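Local coordinates for thioredoxin reductase (Streptococcus pyogenes, PDB 5UWY), which probably catalyses the NADPH-dependent reduction of thioredoxin through its bound FAD and a redox-active disulfide, at residues A[132-136]-A[158-162]. Sequence-based numbering, arbitrary orientation.
Sequences YCAVC and EAIYL. With FAD (flavin-adenine dinucleotide), chain B.
Ala134 and Val135, the two residues inside the CAVC redox motif of thioredoxin reductase, rest on the last turn of helix 153-162. Cys133, at the N-cap of the short helix 134-137, and Cys136 are joined by a disulfide (SG to SG 2.0 Å). The Cys136 SG lies 3.3 Å from C4X of the FAD, consistent with electron transfer between flavin and disulfide. On the side away from the sulfurs, the Ala134 methyl projects toward the second helix: its CB is 3.6 Å from Tyr161 CD2 and 3.9 Å from Leu162 CD2, with the Glu158 backbone carbonyl close by. With its CG anti to the backbone N (chi1 172°), Tyr161 reaches alongside the short helix and brings its ring edge to the Ala134 carbonyl, whose O lies in the ring plane 3.4 Å from CE2. Val135 CG2 adds a looser touch, 4.4 Å from Tyr161 CE2. No hydrogen bond crosses; the contact is mainly apolar packing. Beyond it, helix 153-162 packs through Ala159 and Leu162 on strands 145-149 and 168-172, while Tyr161 stacks edge-to-face with Tyr300 of the second subunit. The short helix 134-137 thus lies between the flavin and helix 153-162 with its parallel sheet.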
loop_
_atom_site.group_PDB
_atom_site.type_symbol
_atom_site.label_atom_id
_atom_site.label_comp_id
_atom_site.label_asym_id
_atom_site.label_seq_id
_atom_site.Cartn_x
_atom_site.Cartn_y
_atom_site.Cartn_z
ATOM N N TYR A 132 0.365 -5.732 -20.929
ATOM C CA TYR A 132 -1.040 -5.890 -20.581
ATOM C C TYR A 132 -1.482 -4.865 -19.546
ATOM O O TYR A 132 -2.503 -5.063 -18.881
ATOM C CB TYR A 132 -1.304 -7.311 -20.078
ATOM C CG TYR A 132 -0.829 -8.408 -21.008
ATOM C CD1 TYR A 132 -1.645 -8.891 -22.025
ATOM C CD2 TYR A 132 0.437 -8.961 -20.866
ATOM C CE1 TYR A 132 -1.209 -9.898 -22.875
ATOM C CE2 TYR A 132 0.881 -9.966 -21.711
ATOM C CZ TYR A 132 0.055 -10.430 -22.714
ATOM O OH TYR A 132 0.495 -11.431 -23.554
ATOM N N CYS A 133 -0.735 -3.767 -19.404
ATOM C CA CYS A 133 -0.938 -2.837 -18.296
ATOM C C CYS A 133 -0.485 -1.447 -18.734
ATOM O O CYS A 133 0.715 -1.165 -18.753
ATOM C CB CYS A 133 -0.180 -3.309 -17.066
ATOM S SG CYS A 133 -0.742 -2.603 -15.524
ATOM N N ALA A 134 -1.450 -0.582 -19.053
ATOM C CA ALA A 134 -1.116 0.771 -19.487
ATOM C C ALA A 134 -0.615 1.622 -18.326
ATOM O O ALA A 134 0.338 2.394 -18.482
ATOM C CB ALA A 134 -2.331 1.417 -20.150
ATOM N N VAL A 135 -1.252 1.508 -17.156
ATOM C CA VAL A 135 -0.771 2.185 -15.955
ATOM C C VAL A 135 0.647 1.753 -15.619
ATOM O O VAL A 135 1.390 2.492 -14.964
ATOM C CB VAL A 135 -1.730 1.907 -14.774
ATOM C CG1 VAL A 135 -1.311 2.686 -13.533
ATOM C CG2 VAL A 135 -3.158 2.254 -15.161
ATOM N N CYS A 136 1.051 0.576 -16.091
ATOM C CA CYS A 136 2.311 -0.047 -15.713
ATOM C C CYS A 136 3.483 0.447 -16.559
ATOM O O CYS A 136 4.446 1.009 -16.025
ATOM C CB CYS A 136 2.153 -1.570 -15.812
ATOM S SG CYS A 136 1.030 -2.267 -14.560
ATOM N N GLU A 158 -8.127 2.269 -21.909
ATOM C CA GLU A 158 -6.675 2.134 -21.846
ATOM C C GLU A 158 -6.005 2.826 -23.029
ATOM O O GLU A 158 -4.885 3.334 -22.897
ATOM C CB GLU A 158 -6.283 0.653 -21.768
ATOM C CG GLU A 158 -5.767 0.032 -23.065
ATOM C CD GLU A 158 -5.475 -1.456 -22.925
ATOM O OE1 GLU A 158 -6.079 -2.266 -23.663
ATOM O OE2 GLU A 158 -4.635 -1.817 -22.071
ATOM N N ALA A 159 -6.686 2.894 -24.175
ATOM C CA ALA A 159 -6.126 3.590 -25.329
ATOM C C ALA A 159 -6.063 5.094 -25.090
ATOM O O ALA A 159 -5.007 5.720 -25.276
ATOM C CB ALA A 159 -6.945 3.276 -26.582
ATOM N N ILE A 160 -7.180 5.702 -24.672
ATOM C CA ILE A 160 -7.125 7.148 -24.480
ATOM C C ILE A 160 -6.256 7.503 -23.280
ATOM O O ILE A 160 -5.700 8.605 -23.219
ATOM C CB ILE A 160 -8.531 7.765 -24.374
ATOM C CG1 ILE A 160 -9.482 6.834 -23.627
ATOM C CG2 ILE A 160 -9.069 8.093 -25.764
ATOM C CD1 ILE A 160 -10.861 7.425 -23.433
ATOM N N TYR A 161 -6.094 6.588 -22.323
ATOM C CA TYR A 161 -5.067 6.798 -21.306
ATOM C C TYR A 161 -3.681 6.780 -21.935
ATOM O O TYR A 161 -2.803 7.562 -21.549
ATOM C CB TYR A 161 -5.167 5.746 -20.201
ATOM C CG TYR A 161 -4.017 5.799 -19.213
ATOM C CD1 TYR A 161 -3.978 6.759 -18.208
ATOM C CD2 TYR A 161 -2.967 4.893 -19.290
ATOM C CE1 TYR A 161 -2.928 6.811 -17.305
ATOM C CE2 TYR A 161 -1.912 4.940 -18.393
ATOM C CZ TYR A 161 -1.898 5.899 -17.403
ATOM O OH TYR A 161 -0.849 5.944 -16.511
ATOM N N LEU A 162 -3.470 5.900 -22.916
ATOM C CA LEU A 162 -2.186 5.842 -23.600
ATOM C C LEU A 162 -1.920 7.078 -24.450
ATOM O O LEU A 162 -0.756 7.359 -24.758
ATOM C CB LEU A 162 -2.108 4.582 -24.461
ATOM C CG LEU A 162 -1.803 3.308 -23.672
ATOM C CD1 LEU A 162 -1.730 2.098 -24.587
ATOM C CD2 LEU A 162 -0.515 3.474 -22.887
HETATM P PA FAD B . 0.835 -12.159 -7.857
HETATM O O1A FAD B . 2.195 -11.585 -7.685
HETATM O O2A FAD B . 0.345 -12.320 -9.300
HETATM O O5B FAD B . 0.726 -13.552 -7.168
HETATM C C5B FAD B . 0.890 -14.769 -7.923
HETATM C C4B FAD B . 1.600 -15.791 -7.078
HETATM O O4B FAD B . 0.647 -16.780 -6.621
HETATM C C3B FAD B . 2.716 -16.553 -7.799
HETATM O O3B FAD B . 3.899 -16.616 -7.007
HETATM C C2B FAD B . 2.097 -17.932 -8.040
HETATM O O2B FAD B . 3.098 -18.945 -8.065
HETATM C C1B FAD B . 1.205 -18.058 -6.806
HETATM N N9A FAD B . 0.126 -19.038 -6.920
HETATM C C8A FAD B . -1.011 -18.956 -7.682
HETATM N N7A FAD B . -1.807 -19.996 -7.579
HETATM C C5A FAD B . -1.145 -20.818 -6.682
HETATM C C6A FAD B . -1.464 -22.082 -6.145
HETATM N N6A FAD B . -2.573 -22.758 -6.450
HETATM N N1A FAD B . -0.585 -22.629 -5.273
HETATM C C2A FAD B . 0.525 -21.954 -4.965
HETATM N N3A FAD B . 0.926 -20.761 -5.406
HETATM C C4A FAD B . 0.041 -20.246 -6.267
HETATM N N1 FAD B . 3.334 -3.858 -11.241
HETATM C C2 FAD B . 3.701 -2.566 -10.996
HETATM O O2 FAD B . 3.625 -2.071 -9.865
HETATM N N3 FAD B . 4.176 -1.781 -12.033
HETATM C C4 FAD B . 4.323 -2.172 -13.347
HETATM O O4 FAD B . 4.757 -1.382 -14.183
HETATM C C4X FAD B . 3.926 -3.545 -13.599
HETATM N N5 FAD B . 4.029 -3.998 -14.817
HETATM C C5X FAD B . 3.648 -5.307 -15.060
HETATM C C6 FAD B . 3.756 -5.802 -16.358
HETATM C C7 FAD B . 3.391 -7.109 -16.658
HETATM C C7M FAD B . 3.521 -7.608 -18.074
HETATM C C8 FAD B . 2.906 -7.945 -15.638
HETATM C C8M FAD B . 2.502 -9.366 -15.930
HETATM C C9 FAD B . 2.798 -7.454 -14.340
HETATM C C9A FAD B . 3.164 -6.145 -14.044
HETATM N N10 FAD B . 3.052 -5.609 -12.741
HETATM C C10 FAD B . 3.440 -4.312 -12.482
HETATM C "C1'" FAD B . 2.587 -6.445 -11.620
HETATM C "C2'" FAD B . 1.133 -6.209 -11.226
HETATM O "O2'" FAD B . 1.025 -5.123 -10.304
HETATM C "C3'" FAD B . 0.587 -7.472 -10.557
HETATM O "O3'" FAD B . -0.830 -7.371 -10.538
HETATM C "C4'" FAD B . 1.082 -7.751 -9.133
HETATM O "O4'" FAD B . 2.422 -8.241 -9.177
HETATM C "C5'" FAD B . 0.201 -8.747 -8.406
HETATM O "O5'" FAD B . 0.724 -8.976 -7.080
HETATM P P FAD B . 0.073 -10.048 -6.118
HETATM O O1P FAD B . -1.278 -9.525 -5.623
HETATM O O2P FAD B . 0.981 -10.473 -5.023
HETATM O O3P FAD B . -0.230 -11.276 -7.083
#